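PDB 2ISM: putative oxidoreductase from Thermus thermophilus, which is of unproven function but has a beta-propeller fold and holds a calcium ion. Local coordinates for residues Val107-His112 with Val118-Val123; Ala81-Pro84 with Pro90-Tyr93; Ala208-Thr213 with Gly300-Leu305. All coordinates share one frame; numbering follows the deposited sequence.

Contacts 1 and 2 lie in one four-stranded antiparallel propeller blade: contact 2 pairs strand 77-82 with strand 92-98, and contact 1 pairs strand 104-112 with strand 117-127. Strands 92-98 and 104-112 are neighbours, and the centres of the two contacts lie about 9 Å apart. Both are partly buried, rest on backbone hydrogen bonds and add apolar packing, but only contact 1 has a salt bridge and a bulge, while contact 2 brings a tyrosine alongside a histidine. Arg109 of contact 1 reaches Tyr91 and Tyr93 of contact 2. Contact 3, centred about 33 Å from contact 1 across the molecule, is a small surface meeting of two other blades through side chains alone.

Contact 1. Residues Val107-His112 with Val118-Val123; sequences VVRLRH and VLDRVV
Arg109 and Asp120 form a salt bridge across an antiparallel beta hairpin, the outer half of a propeller blade. The two side chains run next to each other in the same direction, and the arginine offers its NE side: NE lies 3.1 Å from Asp120 OD2, and NH2 lies 3.2 Å from the same oxygen. OD2 sits in the guanidinium plane, so both N-H groups converge on one atom; NE comes from its anti side. Asp120 OD1 turns instead to a water, 2.7 Å away. The carboxylate reaches this place because of a classic bulge, where Asp120 and Arg121 both face Arg109. Arg109 O accepts from both backbone nitrogens, the bond from Asp120 N lying in the carbonyl plane and the one from Arg121 N being longer. Beyond the bulge the register shifts by one residue, and Arg111 and Val118 exchange a pair of backbone bonds; at the other end Val123 N bonds to Val107 O.

Arg121 NH1 stands over one face of the Arg109 guanidinium, only 2.9 Å from Arg109 NH2, with the two planes turned 80° apart. These are two donors, not a bond. Glu177 lies near both, salt-bridged to Arg109 and at weak, long range from Arg121, and would probably offset the like charges. Tyr91 adds a cation-pi contact to Arg109.

On the sheet face of Val108 and Val122, Val108 CG1 meets Val122 CG2, while Leu119 swings CD2 back over Val108 CB. Val123 holds CG2 anti to its carbonyl carbon and lays it on Arg109 CB, 3.6 Å away. Leu119 CD2 also packs against Leu110 CD2, at 3.8 Å.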
loop_
_atom_site.group_PDB
_atom_site.type_symbol
_atom_site.label_atom_id
_atom_site.label_comp_id
_atom_site.label_asym_id
_atom_site.label_seq_id
_atom_site.Cartn_x
_atom_site.Cartn_y
_atom_site.Cartn_z
ATOM N N VAL B 107 -18.926 13.013 -23.815
ATOM C CA VAL B 107 -18.690 13.116 -22.392
ATOM C C VAL B 107 -19.795 14.039 -21.926
ATOM O O VAL B 107 -19.962 15.133 -22.464
ATOM C CB VAL B 107 -17.338 13.773 -22.061
ATOM C CG1 VAL B 107 -17.251 14.015 -20.558
ATOM C CG2 VAL B 107 -16.190 12.872 -22.511
ATOM N N VAL B 108 -20.569 13.587 -20.952
ATOM C CA VAL B 108 -21.650 14.396 -20.423
ATOM C C VAL B 108 -21.364 14.675 -18.959
ATOM O O VAL B 108 -20.441 14.111 -18.373
ATOM C CB VAL B 108 -23.020 13.684 -20.554
ATOM C CG1 VAL B 108 -23.366 13.499 -22.021
ATOM C CG2 VAL B 108 -22.988 12.336 -19.838
ATOM N N ARG B 109 -22.161 15.558 -18.381
ATOM C CA ARG B 109 -22.017 15.933 -16.992
ATOM C C ARG B 109 -23.404 15.886 -16.354
ATOM O O ARG B 109 -24.372 16.351 -16.951
ATOM C CB ARG B 109 -21.444 17.352 -16.924
ATOM C CG ARG B 109 -21.089 17.830 -15.549
ATOM C CD ARG B 109 -20.291 19.125 -15.612
ATOM N NE ARG B 109 -21.110 20.325 -15.766
ATOM C CZ ARG B 109 -20.624 21.560 -15.672
ATOM N NH1 ARG B 109 -19.331 21.740 -15.430
ATOM N NH2 ARG B 109 -21.423 22.612 -15.804
ATOM N N LEU B 110 -23.499 15.310 -15.158
ATOM C CA LEU B 110 -24.767 15.231 -14.436
ATOM C C LEU B 110 -24.684 16.113 -13.195
ATOM O O LEU B 110 -23.612 16.259 -12.604
ATOM C CB LEU B 110 -25.061 13.796 -13.977
ATOM C CG LEU B 110 -25.113 12.638 -14.974
ATOM C CD1 LEU B 110 -25.772 11.444 -14.296
ATOM C CD2 LEU B 110 -25.900 13.033 -16.204
ATOM N N ARG B 111 -25.808 16.701 -12.801
ATOM C CA ARG B 111 -25.832 17.531 -11.603
ATOM C C ARG B 111 -26.161 16.625 -10.416
ATOM O O ARG B 111 -27.162 15.902 -10.425
ATOM C CB ARG B 111 -26.877 18.649 -11.730
ATOM C CG ARG B 111 -27.119 19.418 -10.427
ATOM C CD ARG B 111 -28.066 20.589 -10.633
ATOM N NE ARG B 111 -27.397 21.733 -11.247
ATOM C CZ ARG B 111 -26.547 22.530 -10.606
ATOM N NH1 ARG B 111 -26.265 22.311 -9.328
ATOM N NH2 ARG B 111 -25.976 23.543 -11.244
ATOM N N HIS B 112 -25.299 16.661 -9.405
ATOM C CA HIS B 112 -25.455 15.848 -8.202
ATOM C C HIS B 112 -26.532 16.414 -7.286
ATOM O O HIS B 112 -26.482 17.585 -6.914
ATOM C CB HIS B 112 -24.118 15.791 -7.458
ATOM C CG HIS B 112 -24.160 15.012 -6.181
ATOM N ND1 HIS B 112 -24.341 13.646 -6.145
ATOM C CD2 HIS B 112 -24.023 15.407 -4.892
ATOM C CE1 HIS B 112 -24.313 13.234 -4.889
ATOM N NE2 HIS B 112 -24.120 14.282 -4.112
ATOM N N VAL B 118 -28.851 14.042 -12.299
ATOM C CA VAL B 118 -29.646 14.311 -13.490
ATOM C C VAL B 118 -28.780 14.991 -14.536
ATOM O O VAL B 118 -27.951 15.842 -14.211
ATOM C CB VAL B 118 -30.877 15.213 -13.184
ATOM C CG1 VAL B 118 -31.865 14.462 -12.300
ATOM C CG2 VAL B 118 -30.439 16.500 -12.507
ATOM N N LEU B 119 -28.981 14.605 -15.791
ATOM C CA LEU B 119 -28.224 15.165 -16.898
ATOM C C LEU B 119 -28.176 16.684 -16.820
ATOM O O LEU B 119 -29.207 17.343 -16.689
ATOM C CB LEU B 119 -28.849 14.751 -18.230
ATOM C CG LEU B 119 -27.952 14.073 -19.271
ATOM C CD1 LEU B 119 -28.702 14.010 -20.593
ATOM C CD2 LEU B 119 -26.649 14.836 -19.442
ATOM N N ASP B 120 -26.970 17.236 -16.888
ATOM C CA ASP B 120 -26.796 18.679 -16.854
ATOM C C ASP B 120 -26.566 19.148 -18.284
ATOM O O ASP B 120 -27.347 19.934 -18.822
ATOM C CB ASP B 120 -25.603 19.052 -15.968
ATOM C CG ASP B 120 -25.285 20.535 -16.015
ATOM O OD1 ASP B 120 -26.211 21.350 -15.822
ATOM O OD2 ASP B 120 -24.106 20.885 -16.241
ATOM N N ARG B 121 -25.498 18.659 -18.905
ATOM C CA ARG B 121 -25.200 19.029 -20.283
ATOM C C ARG B 121 -24.072 18.191 -20.882
ATOM O O ARG B 121 -23.348 17.496 -20.166
ATOM C CB ARG B 121 -24.821 20.509 -20.369
ATOM C CG ARG B 121 -23.397 20.830 -19.941
ATOM C CD ARG B 121 -23.022 22.233 -20.386
ATOM N NE ARG B 121 -21.609 22.344 -20.735
ATOM C CZ ARG B 121 -20.644 22.642 -19.874
ATOM N NH1 ARG B 121 -20.935 22.866 -18.601
ATOM N NH2 ARG B 121 -19.389 22.714 -20.288
ATOM N N VAL B 122 -23.936 18.261 -22.202
ATOM C CA VAL B 122 -22.880 17.544 -22.897
ATOM C C VAL B 122 -21.626 18.403 -22.766
ATOM O O VAL B 122 -21.672 19.616 -22.976
ATOM C CB VAL B 122 -23.223 17.347 -24.389
ATOM C CG1 VAL B 122 -22.093 16.615 -25.093
ATOM C CG2 VAL B 122 -24.519 16.562 -24.517
ATOM N N VAL B 123 -20.519 17.771 -22.393
ATOM C CA VAL B 123 -19.242 18.456 -22.206
ATOM C C VAL B 123 -18.414 18.451 -23.490
ATOM O O VAL B 123 -17.759 19.440 -23.822
ATOM C CB VAL B 123 -18.449 17.789 -21.064
ATOM C CG1 VAL B 123 -17.092 18.442 -20.903
ATOM C CG2 VAL B 123 -19.243 17.898 -19.769
HETATM O O HOH W 1 -25.025 23.407 -14.519
#

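Contact 2. Residues Ala81-Pro84 with Pro90-Tyr93; sequences ALHP and PYVY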
loop_
_atom_site.group_PDB
_atom_site.type_symbol
_atom_site.label_atom_id
_atom_site.label_comp_id
_atom_site.label_asym_id
_atom_site.label_seq_id
_atom_site.Cartn_x
_atom_site.Cartn_y
_atom_site.Cartn_z
ATOM N N ALA B 81 -16.348 9.975 -13.671
ATOM C CA ALA B 81 -15.430 10.724 -12.812
ATOM C C ALA B 81 -16.098 11.927 -12.164
ATOM O O ALA B 81 -16.855 12.649 -12.809
ATOM C CB ALA B 81 -14.206 11.175 -13.607
ATOM N N LEU B 82 -15.815 12.138 -10.883
ATOM C CA LEU B 82 -16.390 13.268 -10.161
ATOM C C LEU B 82 -15.587 14.530 -10.464
ATOM O O LEU B 82 -14.383 14.460 -10.721
ATOM C CB LEU B 82 -16.359 13.016 -8.646
ATOM C CG LEU B 82 -16.988 11.737 -8.092
ATOM C CD1 LEU B 82 -16.782 11.691 -6.584
ATOM C CD2 LEU B 82 -18.471 11.695 -8.422
ATOM N N HIS B 83 -16.256 15.679 -10.437
ATOM C CA HIS B 83 -15.591 16.956 -10.673
ATOM C C HIS B 83 -14.510 17.077 -9.596
ATOM O O HIS B 83 -14.714 16.650 -8.466
ATOM C CB HIS B 83 -16.604 18.101 -10.542
ATOM C CG HIS B 83 -16.057 19.445 -10.908
ATOM N ND1 HIS B 83 -15.096 20.089 -10.158
ATOM C CD2 HIS B 83 -16.338 20.268 -11.946
ATOM C CE1 HIS B 83 -14.809 21.251 -10.718
ATOM N NE2 HIS B 83 -15.548 21.383 -11.805
ATOM N N PRO B 84 -13.341 17.643 -9.938
ATOM C CA PRO B 84 -12.260 17.792 -8.956
ATOM C C PRO B 84 -12.675 18.485 -7.655
ATOM O O PRO B 84 -12.139 18.183 -6.587
ATOM C CB PRO B 84 -11.209 18.590 -9.724
ATOM C CG PRO B 84 -11.381 18.087 -11.113
ATOM C CD PRO B 84 -12.896 18.082 -11.270
ATOM N N PRO B 90 -21.112 20.424 -7.920
ATOM C CA PRO B 90 -21.933 19.211 -7.933
ATOM C C PRO B 90 -21.970 18.750 -9.378
ATOM O O PRO B 90 -22.861 19.137 -10.132
ATOM C CB PRO B 90 -23.272 19.713 -7.425
ATOM C CG PRO B 90 -23.356 21.046 -8.073
ATOM C CD PRO B 90 -21.972 21.619 -7.822
ATOM N N TYR B 91 -21.028 17.898 -9.759
ATOM C CA TYR B 91 -20.991 17.435 -11.134
ATOM C C TYR B 91 -20.318 16.068 -11.198
ATOM O O TYR B 91 -19.263 15.846 -10.603
ATOM C CB TYR B 91 -20.384 18.365 -12.186
ATOM C CG TYR B 91 -21.101 19.696 -12.277
ATOM C CD1 TYR B 91 -22.404 19.773 -12.770
ATOM C CD2 TYR B 91 -20.491 20.873 -11.837
ATOM C CE1 TYR B 91 -23.085 20.988 -12.821
ATOM C CE2 TYR B 91 -21.164 22.096 -11.884
ATOM C CZ TYR B 91 -22.460 22.145 -12.376
ATOM O OH TYR B 91 -23.136 23.342 -12.413
ATOM N N VAL B 92 -20.959 15.157 -11.921
ATOM C CA VAL B 92 -20.449 13.810 -12.131
ATOM C C VAL B 92 -20.279 13.689 -13.644
ATOM O O VAL B 92 -21.223 13.928 -14.405
ATOM C CB VAL B 92 -21.448 12.729 -11.650
ATOM C CG1 VAL B 92 -20.924 11.340 -12.003
ATOM C CG2 VAL B 92 -21.655 12.838 -10.143
ATOM N N TYR B 93 -19.074 13.339 -14.082
ATOM C CA TYR B 93 -18.810 13.211 -15.507
ATOM C C TYR B 93 -18.940 11.766 -15.945
ATOM O O TYR B 93 -18.617 10.847 -15.193
ATOM C CB TYR B 93 -17.413 13.742 -15.838
ATOM C CG TYR B 93 -17.303 15.246 -15.674
ATOM C CD1 TYR B 93 -17.227 16.086 -16.787
ATOM C CD2 TYR B 93 -17.306 15.828 -14.406
ATOM C CE1 TYR B 93 -17.154 17.464 -16.645
ATOM C CE2 TYR B 93 -17.236 17.212 -14.249
ATOM C CZ TYR B 93 -17.161 18.021 -15.372
ATOM O OH TYR B 93 -17.104 19.391 -15.223
#
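Tyr93 lies beside Ala81 and His83, where strand 77-82 runs out, and its ring can be followed outward. CB rests 3.3 Å from Ala81 O, the same oxygen that accepts the bond from Tyr93 N. With CG anti to the carbonyl carbon (chi1 -69°), the ring runs along the partner chain: CD2 keeps Ala81 O close to the ring plane at its edge, and CE2 comes 3.9 Å from both CB and CD2 of His83. The two side chains point the same way. At the tip, OH is 3.5 Å from His83 CD2; it is hydrogen-bonded to Pro176 O, and it accepts from Arg109 NH1.

This is an antiparallel beta hairpin joining the first two strands of a propeller blade. Ala81 and Tyr93 bond to each other through both backbone N-H groups, the one from Tyr93 being short at 2.6 Å. One step on, Leu82 and Val92 form a non-hydrogen-bonded pair whose side chains run together, Leu82 CD2 against Val92 CG2 at 3.8 Å. Past the strand, His83 N still reaches Tyr91 O at 3.0 Å, and the imidazole is steadied by its ND1, bonded to Arg85 N.

Contact 3. Residues Ala208-Thr213 with Gly300-Leu305; sequences AWHPKT and GRWRVL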
loop_
_atom_site.group_PDB
_atom_site.type_symbol
_atom_site.label_atom_id
_atom_site.label_comp_id
_atom_site.label_asym_id
_atom_site.label_seq_id
_atom_site.Cartn_x
_atom_site.Cartn_y
_atom_site.Cartn_z
ATOM N N ALA B 208 -3.703 6.404 -15.595
ATOM C CA ALA B 208 -3.169 6.385 -14.239
ATOM C C ALA B 208 -1.956 7.304 -14.140
ATOM O O ALA B 208 -1.133 7.357 -15.052
ATOM C CB ALA B 208 -2.791 4.966 -13.851
ATOM N N TRP B 209 -1.853 8.034 -13.036
ATOM C CA TRP B 209 -0.729 8.948 -12.833
ATOM C C TRP B 209 0.220 8.453 -11.746
ATOM O O TRP B 209 -0.210 8.041 -10.670
ATOM C CB TRP B 209 -1.251 10.343 -12.472
ATOM C CG TRP B 209 -1.837 11.092 -13.639
ATOM C CD1 TRP B 209 -1.168 11.901 -14.515
ATOM C CD2 TRP B 209 -3.205 11.076 -14.070
ATOM N NE1 TRP B 209 -2.036 12.391 -15.465
ATOM C CE2 TRP B 209 -3.289 11.900 -15.216
ATOM C CE3 TRP B 209 -4.364 10.446 -13.601
ATOM C CZ2 TRP B 209 -4.492 12.111 -15.900
ATOM C CZ3 TRP B 209 -5.562 10.656 -14.282
ATOM C CH2 TRP B 209 -5.614 11.483 -15.419
ATOM N N HIS B 210 1.516 8.484 -12.039
ATOM C CA HIS B 210 2.525 8.048 -11.079
ATOM C C HIS B 210 2.488 9.042 -9.915
ATOM O O HIS B 210 2.653 10.247 -10.107
ATOM C CB HIS B 210 3.905 8.040 -11.746
ATOM C CG HIS B 210 4.958 7.337 -10.949
ATOM N ND1 HIS B 210 5.461 7.840 -9.770
ATOM C CD2 HIS B 210 5.598 6.162 -11.162
ATOM C CE1 HIS B 210 6.366 7.005 -9.288
ATOM N NE2 HIS B 210 6.467 5.980 -10.113
ATOM N N PRO B 211 2.276 8.542 -8.688
ATOM C CA PRO B 211 2.205 9.393 -7.495
ATOM C C PRO B 211 3.408 10.296 -7.215
ATOM O O PRO B 211 3.254 11.385 -6.658
ATOM C CB PRO B 211 1.956 8.385 -6.371
ATOM C CG PRO B 211 2.680 7.166 -6.856
ATOM C CD PRO B 211 2.276 7.116 -8.314
ATOM N N LYS B 212 4.595 9.858 -7.609
ATOM C CA LYS B 212 5.803 10.636 -7.363
ATOM C C LYS B 212 6.126 11.652 -8.456
ATOM O O LYS B 212 6.414 12.814 -8.170
ATOM C CB LYS B 212 7.003 9.696 -7.190
ATOM C CG LYS B 212 6.789 8.599 -6.158
ATOM C CD LYS B 212 6.780 9.153 -4.740
ATOM C CE LYS B 212 5.622 8.584 -3.932
ATOM N NZ LYS B 212 5.684 8.990 -2.498
ATOM N N THR B 213 6.068 11.210 -9.707
ATOM C CA THR B 213 6.412 12.062 -10.838
ATOM C C THR B 213 5.266 12.823 -11.493
ATOM O O THR B 213 5.489 13.853 -12.131
ATOM C CB THR B 213 7.099 11.238 -11.930
ATOM O OG1 THR B 213 6.159 10.299 -12.472
ATOM C CG2 THR B 213 8.293 10.479 -11.350
ATOM N N GLY B 300 10.751 9.959 -16.908
ATOM C CA GLY B 300 11.224 9.911 -18.280
ATOM C C GLY B 300 12.105 8.721 -18.613
ATOM O O GLY B 300 12.521 8.561 -19.759
ATOM N N ARG B 301 12.390 7.884 -17.621
ATOM C CA ARG B 301 13.237 6.710 -17.827
ATOM C C ARG B 301 12.884 5.405 -17.125
ATOM O O ARG B 301 13.687 4.864 -16.365
ATOM C CB ARG B 301 14.693 7.048 -17.489
ATOM C CG ARG B 301 15.387 7.925 -18.518
ATOM C CD ARG B 301 16.136 7.087 -19.546
ATOM N NE ARG B 301 17.343 6.489 -18.978
ATOM C CZ ARG B 301 18.193 5.723 -19.657
ATOM N NH1 ARG B 301 17.971 5.455 -20.937
ATOM N NH2 ARG B 301 19.270 5.231 -19.057
ATOM N N TRP B 302 11.686 4.894 -17.393
ATOM C CA TRP B 302 11.147 3.752 -16.664
ATOM C C TRP B 302 11.244 2.465 -17.471
ATOM O O TRP B 302 11.290 2.483 -18.701
ATOM C CB TRP B 302 9.672 3.968 -16.304
ATOM C CG TRP B 302 9.404 5.112 -15.387
ATOM C CD1 TRP B 302 8.903 6.335 -15.726
ATOM C CD2 TRP B 302 9.616 5.142 -13.974
ATOM N NE1 TRP B 302 8.786 7.125 -14.608
ATOM C CE2 TRP B 302 9.217 6.416 -13.516
ATOM C CE3 TRP B 302 10.105 4.212 -13.043
ATOM C CZ2 TRP B 302 9.291 6.789 -12.171
ATOM C CZ3 TRP B 302 10.178 4.582 -11.703
ATOM C CH2 TRP B 302 9.774 5.860 -11.282
ATOM N N ARG B 303 11.275 1.344 -16.762
ATOM C CA ARG B 303 11.315 0.035 -17.391
ATOM C C ARG B 303 10.756 -0.968 -16.398
ATOM O O ARG B 303 10.842 -0.769 -15.186
ATOM C CB ARG B 303 12.743 -0.340 -17.804
ATOM C CG ARG B 303 13.729 -0.570 -16.672
ATOM C CD ARG B 303 15.130 -0.719 -17.252
ATOM N NE ARG B 303 16.136 -1.091 -16.262
ATOM C CZ ARG B 303 17.443 -1.109 -16.505
ATOM N NH1 ARG B 303 17.901 -0.772 -17.705
ATOM N NH2 ARG B 303 18.294 -1.470 -15.554
ATOM N N VAL B 304 10.161 -2.036 -16.910
ATOM C CA VAL B 304 9.580 -3.049 -16.044
ATOM C C VAL B 304 10.608 -4.109 -15.659
ATOM O O VAL B 304 11.160 -4.791 -16.521
ATOM C CB VAL B 304 8.378 -3.740 -16.727
ATOM C CG1 VAL B 304 7.786 -4.792 -15.801
ATOM C CG2 VAL B 304 7.321 -2.701 -17.091
ATOM N N LEU B 305 10.867 -4.230 -14.359
ATOM C CA LEU B 305 11.810 -5.220 -13.854
ATOM C C LEU B 305 11.190 -6.603 -13.977
ATOM O O LEU B 305 11.793 -7.520 -14.532
ATOM C CB LEU B 305 12.134 -4.957 -12.384
ATOM C CG LEU B 305 13.129 -3.849 -12.047
ATOM C CD1 LEU B 305 13.221 -3.701 -10.535
ATOM C CD2 LEU B 305 14.494 -4.188 -12.640
#
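Trp302 reaches across to His210 and Thr213, and nearly all the contact made by the segment 300-305 passes through its indole. Gly300, two residues earlier, touches neither residue, but its N bonds to Glu215 OE2. Next comes Trp302 itself, its CG anti to the carbonyl carbon (chi1 -63°), which sends the six-membered ring out to the turn after strand 208-209. CH2 and CZ2 do the touching: His210 NE2 is 3.5 Å from Trp302 CH2 and 3.6 Å from Trp302 CZ2. The imidazole and the six-membered ring of Trp302 have planes 26° apart and centroids 4.8 Å apart, slid so that they barely overlap; His210 CD2 stands over the rim of one indole face. Thr213 meets the same ring differently, setting CG2 at its edge, in plane, 3.9 Å from Trp302 CZ2.

Two successive blades of the beta-propeller meet here: strand 208-209 begins one four-stranded antiparallel sheet, and strand 301-312 ends the next along the chain. Past Trp302 the strand pairs with strand 289-298, Arg303 bonding to Glu296. On the other side of the contact, the imidazole is fixed by its own turn. Its ND1 accepts Lys212 N at 3.1 Å, close to the imidazole plane, and a weak bond from Thr213 N, so the turn wraps round the ring, and Phe275 meets it as well. Glu215 OE1 binds both Trp302 NE1 and Thr213 OG1, pinning the indole beside the threonine.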